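Side-chain contacts in apical membrane antigen 1 (Babesia divergens, PDB 4APM), which probably helps this apicomplexan parasite invade host cells, serving as a membrane-anchored component of the moving junction: residues G13-K18 / P358-I363; V117-D122 / A130-N135; Q43-T48 / A306-G311. All coordinates share one frame; numbering follows the deposited sequence.

How the interactions relate
The three contacts lie within the ectodomain of domains I, II and III. Along the chain they are nested: interaction 2, between 117-122 and 130-135, lies inside the loop closed by interaction 3, which lies inside the long loop closed by interaction 1. Interaction 1 ties helix 8-16 to a loop ahead of strand 367-368; interaction 3 ties strand 42-46 to a loop ahead of strand 316-320; interaction 2 is local, between the turn that follows helix 113-118 and helix 125-134. Centres are 24 to 31 Å apart, and none touch. Interactions 1 and 3 thus join parts of the chain 340 and 258 residues apart, while interaction 2 includes the calcium ligands Gly120 and Asp122.

Interaction 1: residues G13-K18 / P358-I363; sequences GRYMAK and PFPCDI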
loop_
_atom_site.group_PDB
_atom_site.type_symbol
_atom_site.label_atom_id
_atom_site.label_comp_id
_atom_site.label_asym_id
_atom_site.label_seq_id
_atom_site.Cartn_x
_atom_site.Cartn_y
_atom_site.Cartn_z
ATOM N N GLY A 13 4.341 -7.374 17.447
ATOM C CA GLY A 13 5.468 -7.576 16.540
ATOM C C GLY A 13 5.187 -8.498 15.368
ATOM O O GLY A 13 5.630 -8.252 14.258
ATOM N N ARG A 14 4.436 -9.562 15.601
ATOM C CA ARG A 14 4.154 -10.502 14.529
ATOM C C ARG A 14 3.208 -9.889 13.502
ATOM O O ARG A 14 3.478 -9.943 12.296
ATOM C CB ARG A 14 3.596 -11.817 15.059
ATOM C CG ARG A 14 3.791 -12.960 14.078
ATOM C CD ARG A 14 3.471 -14.318 14.696
ATOM N NE ARG A 14 2.255 -14.887 14.119
ATOM C CZ ARG A 14 1.070 -14.897 14.724
ATOM N NH1 ARG A 14 0.938 -14.399 15.951
ATOM N NH2 ARG A 14 0.020 -15.425 14.110
ATOM N N TYR A 15 2.134 -9.263 13.991
ATOM C CA TYR A 15 1.112 -8.693 13.129
ATOM C C TYR A 15 1.651 -7.498 12.325
ATOM O O TYR A 15 1.200 -7.230 11.212
ATOM C CB TYR A 15 -0.108 -8.257 13.959
ATOM C CG TYR A 15 -1.303 -7.819 13.112
ATOM C CD1 TYR A 15 -2.173 -8.763 12.537
ATOM C CD2 TYR A 15 -1.569 -6.467 12.898
ATOM C CE1 TYR A 15 -3.262 -8.361 11.756
ATOM C CE2 TYR A 15 -2.666 -6.054 12.157
ATOM C CZ TYR A 15 -3.496 -6.990 11.565
ATOM O OH TYR A 15 -4.552 -6.549 10.777
ATOM N N MET A 16 2.536 -6.730 12.951
ATOM C CA MET A 16 2.905 -5.409 12.449
ATOM C C MET A 16 4.131 -5.456 11.541
ATOM O O MET A 16 4.501 -4.446 10.953
ATOM C CB MET A 16 3.163 -4.433 13.603
ATOM C CG MET A 16 1.910 -3.929 14.302
ATOM S SD MET A 16 0.645 -3.306 13.172
ATOM C CE MET A 16 1.344 -1.717 12.717
ATOM N N ALA A 17 4.763 -6.622 11.433
ATOM C CA ALA A 17 5.968 -6.757 10.609
ATOM C C ALA A 17 5.701 -6.328 9.163
ATOM O O ALA A 17 6.492 -5.597 8.572
ATOM C CB ALA A 17 6.530 -8.174 10.672
ATOM N N LYS A 18 4.549 -6.698 8.625
ATOM C CA LYS A 18 4.228 -6.344 7.239
ATOM C C LYS A 18 4.245 -4.811 6.992
ATOM O O LYS A 18 4.532 -4.353 5.879
ATOM C CB LYS A 18 2.886 -6.970 6.829
ATOM C CG LYS A 18 1.657 -6.437 7.560
ATOM C CD LYS A 18 0.378 -7.147 7.091
ATOM C CE LYS A 18 0.151 -8.475 7.826
ATOM N NZ LYS A 18 -0.142 -8.232 9.288
ATOM N N PRO A 358 -10.694 -6.875 9.413
ATOM C CA PRO A 358 -11.083 -6.370 10.736
ATOM C C PRO A 358 -9.880 -6.129 11.634
ATOM O O PRO A 358 -8.862 -6.808 11.483
ATOM C CB PRO A 358 -11.951 -7.511 11.307
ATOM C CG PRO A 358 -11.618 -8.714 10.483
ATOM C CD PRO A 358 -11.346 -8.160 9.110
ATOM N N PHE A 359 -9.993 -5.166 12.554
ATOM C CA PHE A 359 -9.016 -4.988 13.653
ATOM C C PHE A 359 -8.724 -6.354 14.309
ATOM O O PHE A 359 -9.623 -7.196 14.393
ATOM C CB PHE A 359 -9.556 -3.983 14.698
ATOM C CG PHE A 359 -8.540 -3.586 15.737
ATOM C CD1 PHE A 359 -8.225 -4.442 16.767
ATOM C CD2 PHE A 359 -7.823 -2.410 15.611
ATOM C CE1 PHE A 359 -7.244 -4.124 17.677
ATOM C CE2 PHE A 359 -6.831 -2.081 16.511
ATOM C CZ PHE A 359 -6.547 -2.937 17.559
ATOM N N PRO A 360 -7.453 -6.621 14.697
ATOM C CA PRO A 360 -7.217 -7.961 15.256
ATOM C C PRO A 360 -7.558 -8.044 16.756
ATOM O O PRO A 360 -6.703 -7.804 17.611
ATOM C CB PRO A 360 -5.721 -8.191 15.002
ATOM C CG PRO A 360 -5.127 -6.826 14.981
ATOM C CD PRO A 360 -6.190 -5.899 14.439
ATOM N N CYS A 361 -8.812 -8.396 17.044
ATOM C CA CYS A 361 -9.378 -8.335 18.397
ATOM C C CYS A 361 -8.558 -9.059 19.431
ATOM O O CYS A 361 -8.577 -8.694 20.603
ATOM C CB CYS A 361 -10.784 -8.905 18.393
ATOM S SG CYS A 361 -11.721 -8.322 16.981
ATOM N N ASP A 362 -7.821 -10.075 19.006
ATOM C CA ASP A 362 -7.055 -10.875 19.952
ATOM C C ASP A 362 -5.783 -10.201 20.473
ATOM O O ASP A 362 -5.158 -10.712 21.391
ATOM C CB ASP A 362 -6.719 -12.246 19.357
ATOM C CG ASP A 362 -5.993 -12.140 18.025
ATOM O OD1 ASP A 362 -6.403 -11.314 17.179
ATOM O OD2 ASP A 362 -5.024 -12.899 17.819
ATOM N N ILE A 363 -5.365 -9.090 19.872
ATOM C CA ILE A 363 -4.118 -8.422 20.310
ATOM C C ILE A 363 -4.463 -7.169 21.124
ATOM O O ILE A 363 -5.011 -6.201 20.597
ATOM C CB ILE A 363 -3.191 -8.077 19.116
ATOM C CG1 ILE A 363 -2.740 -9.348 18.387
ATOM C CG2 ILE A 363 -1.967 -7.289 19.566
ATOM C CD1 ILE A 363 -2.187 -9.090 16.993
#
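The ring of Tyr15 lies between a proline and a lysine: Pro360 sits over one face and the ammonium group of Lys18 over the other. The proline side is a CH-pi contact between the end of helix 8-16 and a loop that runs toward strand 367-368. Pro360 CG lies 3.8 Å from the centroid of the Tyr15 ring and 13° off the ring normal, so CG lies almost squarely over the ring centre, with CB and CD a little farther off. The two side chains meet at about a right angle. On the opposite face Lys18 NZ stands 3.8 Å above the Tyr15 ring plane, over its centre. It is held there by a hydrogen bond of 2.6 Å from Lys18 NZ to Tyr15 O, which meets a carbonyl lone pair in the carbonyl plane, and the positive charge would probably draw on the ring's electrons from that side.

Tyr15 reaches the loop because its CG is turned anti to the backbone N (chi1 -172°), carrying the ring out from the helix. The loop meets it with a compact fold. Pro360 is the centre of an inverse gamma turn and also begins a type I beta turn, closed by the backbone bond from Ile363 N to Pro360 O, 2.9 Å. This brings Pro360 and Ile363 to bear on one tyrosine. Beyond the contact, Cys361 in the same turn forms a disulfide with Cys409, linking the loop to the connection between strands 400-406 and 410-416. Leu336 of strand 335-339 touches Tyr15 too, and Trp12 of helix 8-16 lies against both Pro360 and Ile363. Nearer the backbone of the helix the touch is apolar: Ile363 CD1 rests 3.8 Å from Tyr15 CB.

Interaction 2: residues V117-D122 / A130-N135; sequences VRWGYD and AEYAGN. With CA (calcium ion), chain B.
Tyr121 reaches from the calcium-binding turn to helix 125-134, with its CB directed at that helix. With chi1 -66°, CG stands anti to the carbonyl carbon, and the ring runs on toward Glu131, Tyr132 and Asn135. One ring edge lies along Glu131: CD2 of Tyr121 is 3.6 Å from Glu131 CD, and the next carbon, CE2, faces Glu131 CG in the ring plane. The carboxylate is turned steeply, 79° from the ring. At the far end Tyr121 CZ lies 4.0 Å from Tyr132 CD1, and the hydroxyl sits at the edge of the Tyr132 ring. The tip, Tyr121 OH, accepts a hydrogen bond of 2.9 Å from Asn135 ND2 at 154°, almost in the amide plane. Beside it, Trp119 CZ3 meets Tyr132 CE1 at 4.0 Å, the two rings inclined obliquely.

The turn itself is a Schellman motif ending helix 113-118, with Gly120 at positive phi. Gly120 O binds the calcium ion at 2.4 Å, and both carboxylate oxygens of Asp122 bind it as well; three waters complete the six ligand atoms observed. A further water accepts from Asp122 N and donates to Glu131 OE1, which also pairs with Lys211. Tyr132 OH bonds to Leu108 O.

The hydrogen bond from Asn135 ND2 to Tyr121 OH and the bridging water thus tie the calcium-binding turn to helix 125-134, while the metal would probably offset much of the negative charge of Asp122.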
loop_
_atom_site.group_PDB
_atom_site.type_symbol
_atom_site.label_atom_id
_atom_site.label_comp_id
_atom_site.label_asym_id
_atom_site.label_seq_id
_atom_site.Cartn_x
_atom_site.Cartn_y
_atom_site.Cartn_z
ATOM N N VAL A 117 -1.728 -21.129 -15.097
ATOM C CA VAL A 117 -1.876 -22.478 -14.520
ATOM C C VAL A 117 -1.655 -23.641 -15.528
ATOM O O VAL A 117 -0.918 -24.595 -15.230
ATOM C CB VAL A 117 -3.045 -22.649 -13.492
ATOM C CG1 VAL A 117 -4.119 -21.609 -13.660
ATOM C CG2 VAL A 117 -3.603 -24.084 -13.416
ATOM N N ARG A 118 -2.114 -23.448 -16.762
ATOM C CA ARG A 118 -1.873 -24.395 -17.858
ATOM C C ARG A 118 -0.330 -24.632 -17.941
ATOM O O ARG A 118 0.142 -25.786 -17.987
ATOM C CB ARG A 118 -2.482 -23.818 -19.176
ATOM C CG ARG A 118 -3.059 -24.798 -20.213
ATOM C CD ARG A 118 -4.559 -24.558 -20.567
ATOM N NE ARG A 118 -4.907 -23.179 -20.908
ATOM C CZ ARG A 118 -6.128 -22.636 -20.800
ATOM N NH1 ARG A 118 -7.159 -23.359 -20.386
ATOM N NH2 ARG A 118 -6.321 -21.355 -21.114
ATOM N N TRP A 119 0.439 -23.551 -17.776
ATOM C CA TRP A 119 1.900 -23.573 -17.999
ATOM C C TRP A 119 2.713 -24.005 -16.812
ATOM O O TRP A 119 3.951 -23.945 -16.833
ATOM C CB TRP A 119 2.375 -22.219 -18.497
ATOM C CG TRP A 119 1.755 -21.889 -19.812
ATOM C CD1 TRP A 119 1.235 -22.787 -20.750
ATOM C CD2 TRP A 119 1.548 -20.561 -20.398
ATOM N NE1 TRP A 119 0.733 -22.119 -21.836
ATOM C CE2 TRP A 119 0.905 -20.781 -21.697
ATOM C CE3 TRP A 119 1.830 -19.263 -20.000
ATOM C CZ2 TRP A 119 0.573 -19.737 -22.534
ATOM C CZ3 TRP A 119 1.519 -18.219 -20.867
ATOM C CH2 TRP A 119 0.879 -18.444 -22.088
ATOM N N GLY A 120 2.031 -24.419 -15.755
ATOM C CA GLY A 120 2.700 -25.044 -14.648
ATOM C C GLY A 120 2.938 -24.159 -13.442
ATOM O O GLY A 120 3.474 -24.633 -12.459
ATOM N N TYR A 121 2.464 -22.909 -13.474
ATOM C CA TYR A 121 2.682 -21.972 -12.363
ATOM C C TYR A 121 1.793 -22.302 -11.198
ATOM O O TYR A 121 0.626 -22.594 -11.400
ATOM C CB TYR A 121 2.460 -20.519 -12.802
ATOM C CG TYR A 121 3.490 -20.035 -13.808
ATOM C CD1 TYR A 121 3.321 -20.254 -15.176
ATOM C CD2 TYR A 121 4.669 -19.439 -13.383
ATOM C CE1 TYR A 121 4.273 -19.826 -16.098
ATOM C CE2 TYR A 121 5.618 -18.998 -14.288
ATOM C CZ TYR A 121 5.415 -19.186 -15.642
ATOM O OH TYR A 121 6.411 -18.812 -16.519
ATOM N N ASP A 122 2.346 -22.246 -9.980
ATOM C CA ASP A 122 1.730 -22.890 -8.813
ATOM C C ASP A 122 1.349 -21.951 -7.665
ATOM O O ASP A 122 0.959 -22.427 -6.621
ATOM C CB ASP A 122 2.625 -24.037 -8.250
ATOM C CG ASP A 122 2.931 -25.123 -9.286
ATOM O OD1 ASP A 122 2.028 -25.515 -10.052
ATOM O OD2 ASP A 122 4.076 -25.605 -9.334
ATOM N N ALA A 130 3.882 -12.502 -11.585
ATOM C CA ALA A 130 5.217 -11.982 -11.221
ATOM C C ALA A 130 6.306 -12.950 -11.670
ATOM O O ALA A 130 7.319 -12.535 -12.220
ATOM C CB ALA A 130 5.314 -11.754 -9.714
ATOM N N GLU A 131 6.076 -14.237 -11.437
ATOM C CA GLU A 131 7.025 -15.284 -11.834
ATOM C C GLU A 131 7.103 -15.343 -13.363
ATOM O O GLU A 131 8.167 -15.482 -13.952
ATOM C CB GLU A 131 6.573 -16.636 -11.259
ATOM C CG GLU A 131 7.554 -17.794 -11.484
ATOM C CD GLU A 131 7.109 -19.072 -10.796
ATOM O OE1 GLU A 131 6.172 -19.012 -9.982
ATOM O OE2 GLU A 131 7.696 -20.142 -11.060
ATOM N N TYR A 132 5.979 -15.125 -14.012
ATOM C CA TYR A 132 5.975 -15.154 -15.446
ATOM C C TYR A 132 6.798 -13.975 -16.004
ATOM O O TYR A 132 7.595 -14.142 -16.928
ATOM C CB TYR A 132 4.531 -15.123 -15.943
ATOM C CG TYR A 132 4.411 -15.066 -17.440
ATOM C CD1 TYR A 132 4.760 -16.161 -18.223
ATOM C CD2 TYR A 132 3.907 -13.936 -18.069
ATOM C CE1 TYR A 132 4.644 -16.117 -19.601
ATOM C CE2 TYR A 132 3.782 -13.884 -19.437
ATOM C CZ TYR A 132 4.138 -14.992 -20.199
ATOM O OH TYR A 132 4.023 -14.955 -21.574
ATOM N N ALA A 133 6.602 -12.785 -15.434
ATOM C CA ALA A 133 7.426 -11.634 -15.784
ATOM C C ALA A 133 8.921 -11.950 -15.545
ATOM O O ALA A 133 9.782 -11.553 -16.339
ATOM C CB ALA A 133 6.991 -10.401 -14.984
ATOM N N GLY A 134 9.208 -12.708 -14.484
ATOM C CA GLY A 134 10.572 -13.117 -14.158
ATOM C C GLY A 134 11.250 -14.105 -15.105
ATOM O O GLY A 134 12.469 -14.250 -15.069
ATOM N N ASN A 135 10.462 -14.763 -15.962
ATOM C CA ASN A 135 10.963 -15.716 -16.952
ATOM C C ASN A 135 11.051 -15.164 -18.385
ATOM O O ASN A 135 11.202 -15.949 -19.333
ATOM C CB ASN A 135 10.029 -16.931 -17.021
ATOM C CG ASN A 135 10.145 -17.829 -15.812
ATOM O OD1 ASN A 135 11.160 -17.832 -15.122
ATOM N ND2 ASN A 135 9.096 -18.577 -15.537
HETATM CA CA CA B . 3.687 -26.770 -11.399
HETATM O O HOH W 1 5.132 -21.569 -9.807
HETATM O O HOH W 2 3.537 -28.704 -10.056
HETATM O O HOH W 3 4.286 -27.791 -13.561
HETATM O O HOH W 4 1.433 -27.261 -12.421
#

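Interaction 3: residues Q43-T48 / A306-G311; sequences QHRMPT and AKNSKG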
loop_
_atom_site.group_PDB
_atom_site.type_symbol
_atom_site.label_atom_id
_atom_site.label_comp_id
_atom_site.label_asym_id
_atom_site.label_seq_id
_atom_site.Cartn_x
_atom_site.Cartn_y
_atom_site.Cartn_z
ATOM N N GLN A 43 23.808 -0.108 -18.121
ATOM C CA GLN A 43 23.012 -0.296 -16.917
ATOM C C GLN A 43 21.599 0.261 -17.154
ATOM O O GLN A 43 21.436 1.323 -17.746
ATOM C CB GLN A 43 23.672 0.400 -15.722
ATOM C CG GLN A 43 24.990 -0.227 -15.272
ATOM C CD GLN A 43 24.810 -1.494 -14.445
ATOM O OE1 GLN A 43 24.054 -1.517 -13.474
ATOM N NE2 GLN A 43 25.528 -2.547 -14.814
ATOM N N HIS A 44 20.585 -0.510 -16.768
ATOM C CA HIS A 44 19.200 -0.043 -16.828
ATOM C C HIS A 44 18.516 -0.234 -15.493
ATOM O O HIS A 44 18.800 -1.176 -14.765
ATOM C CB HIS A 44 18.454 -0.753 -17.949
ATOM C CG HIS A 44 18.810 -0.249 -19.331
ATOM N ND1 HIS A 44 19.906 -0.660 -19.996
ATOM C CD2 HIS A 44 18.178 0.688 -20.158
ATOM C CE1 HIS A 44 19.972 -0.025 -21.185
ATOM N NE2 HIS A 44 18.909 0.788 -21.285
ATOM N N ARG A 45 17.715 0.741 -15.095
ATOM C CA ARG A 45 16.976 0.634 -13.849
ATOM C C ARG A 45 15.675 -0.153 -14.057
ATOM O O ARG A 45 15.074 -0.131 -15.136
ATOM C CB ARG A 45 16.669 2.016 -13.292
ATOM C CG ARG A 45 17.890 2.803 -12.870
ATOM C CD ARG A 45 17.471 4.116 -12.251
ATOM N NE ARG A 45 17.216 3.968 -10.819
ATOM C CZ ARG A 45 16.609 4.878 -10.070
ATOM N NH1 ARG A 45 16.171 6.007 -10.619
ATOM N NH2 ARG A 45 16.410 4.645 -8.773
ATOM N N MET A 46 15.241 -0.824 -13.006
ATOM C CA MET A 46 14.033 -1.606 -13.042
ATOM C C MET A 46 13.391 -1.658 -11.640
ATOM O O MET A 46 14.077 -1.454 -10.642
ATOM C CB MET A 46 14.353 -3.016 -13.521
ATOM C CG MET A 46 15.164 -3.787 -12.514
ATOM S SD MET A 46 15.681 -5.309 -13.283
ATOM C CE MET A 46 15.924 -6.304 -11.842
ATOM N N PRO A 47 12.069 -1.956 -11.578
ATOM C CA PRO A 47 11.370 -2.213 -10.314
ATOM C C PRO A 47 11.862 -3.498 -9.675
ATOM O O PRO A 47 12.171 -4.465 -10.380
ATOM C CB PRO A 47 9.896 -2.385 -10.743
ATOM C CG PRO A 47 9.824 -1.945 -12.192
ATOM C CD PRO A 47 11.193 -2.155 -12.750
ATOM N N THR A 48 11.881 -3.531 -8.344
ATOM C CA THR A 48 12.348 -4.701 -7.628
ATOM C C THR A 48 11.560 -4.881 -6.337
ATOM O O THR A 48 11.899 -5.720 -5.528
ATOM C CB THR A 48 13.858 -4.571 -7.255
ATOM O OG1 THR A 48 14.045 -3.385 -6.494
ATOM C CG2 THR A 48 14.715 -4.473 -8.490
ATOM N N ALA A 306 21.995 6.678 -6.150
ATOM C CA ALA A 306 21.588 7.456 -4.973
ATOM C C ALA A 306 20.121 7.888 -5.031
ATOM O O ALA A 306 19.636 8.571 -4.132
ATOM C CB ALA A 306 22.481 8.677 -4.829
ATOM N N LYS A 307 19.428 7.511 -6.104
ATOM C CA LYS A 307 18.046 7.926 -6.301
ATOM C C LYS A 307 17.055 6.957 -5.655
ATOM O O LYS A 307 15.852 7.086 -5.850
ATOM C CB LYS A 307 17.744 8.063 -7.795
ATOM C CG LYS A 307 18.802 8.824 -8.578
ATOM C CD LYS A 307 18.450 8.878 -10.058
ATOM C CE LYS A 307 18.330 10.316 -10.536
ATOM N NZ LYS A 307 17.134 11.003 -9.957
ATOM N N ASN A 308 17.568 6.007 -4.874
ATOM C CA ASN A 308 16.751 4.910 -4.328
ATOM C C ASN A 308 16.190 5.139 -2.916
ATOM O O ASN A 308 16.930 5.486 -1.988
ATOM C CB ASN A 308 17.489 3.565 -4.419
ATOM C CG ASN A 308 17.468 2.988 -5.828
ATOM O OD1 ASN A 308 16.556 3.258 -6.616
ATOM N ND2 ASN A 308 18.469 2.203 -6.153
ATOM N N SER A 309 14.886 4.901 -2.763
ATOM C CA SER A 309 14.168 5.190 -1.518
ATOM C C SER A 309 14.405 4.103 -0.449
ATOM O O SER A 309 14.182 4.336 0.720
ATOM C CB SER A 309 12.661 5.288 -1.819
ATOM O OG SER A 309 12.201 4.062 -2.396
ATOM N N LYS A 310 14.824 2.907 -0.866
ATOM C CA LYS A 310 14.817 1.732 0.007
ATOM C C LYS A 310 13.453 1.450 0.678
ATOM O O LYS A 310 13.420 0.836 1.749
ATOM C CB LYS A 310 15.861 1.879 1.113
ATOM C CG LYS A 310 17.203 2.369 0.640
ATOM C CD LYS A 310 17.800 1.380 -0.329
ATOM C CE LYS A 310 18.399 0.199 0.411
ATOM N NZ LYS A 310 19.421 -0.463 -0.449
ATOM N N GLY A 311 12.354 1.931 0.092
ATOM C CA GLY A 311 11.036 1.784 0.709
ATOM C C GLY A 311 10.620 2.859 1.701
ATOM O O GLY A 311 9.627 2.692 2.410
#
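Arg45 reaches out from the edge of a beta-hairpin to the loop 306-311, where its guanidinium meets both Asn308 and the carbon chain of Lys307. The polar contact is one weak hydrogen bond: Arg45 NH2 gives to Asn308 OD1 at 2.6 Å, but the N-H to acceptor angle is only 127°. The amide oxygen lies at the guanidinium edge, close to its plane, while the amide itself is twisted 43° from that plane. The same nitrogen also donates to Asp263 O, its stronger partner, so the asparagine shares Arg45 with a backbone carbonyl.

Van der Waals contact comes from the methylenes of Lys307, whose chain crosses the arginine at about a right angle. Lys307 CD lies 3.7 Å from Arg45 NH1, approaching obliquely, and Lys307 CB is 3.8 Å from Arg45 NH2. The lysine starts toward the arginine but bends at chi3 (121°) and again at chi4, its end leading away. Arg45 NH1 and Lys307 NZ are still 5.1 Å from each other, and a salt bridge from the lysine nitrogen to Glu265 would probably offset its charge.

Within the loop, Ser309 OG accepts from Gly311 N at 3.3 Å, making an ST turn; it is also hydrogen-bonded to Asp263 OD1.

Asp263 and Glu265 lie just before residues 266-304, which are not modelled and probably disordered, so both ends of that missing segment gather near Arg45; it is probably part of the long domain II loop known in AMA1 proteins. Strand 42-46 pairs antiparallel with strand 35-39, His44 bonding to Glu37 and Met46 to Gly35, while the loop 306-311 lies between helix 249-257 and strand 316-320 in the chain.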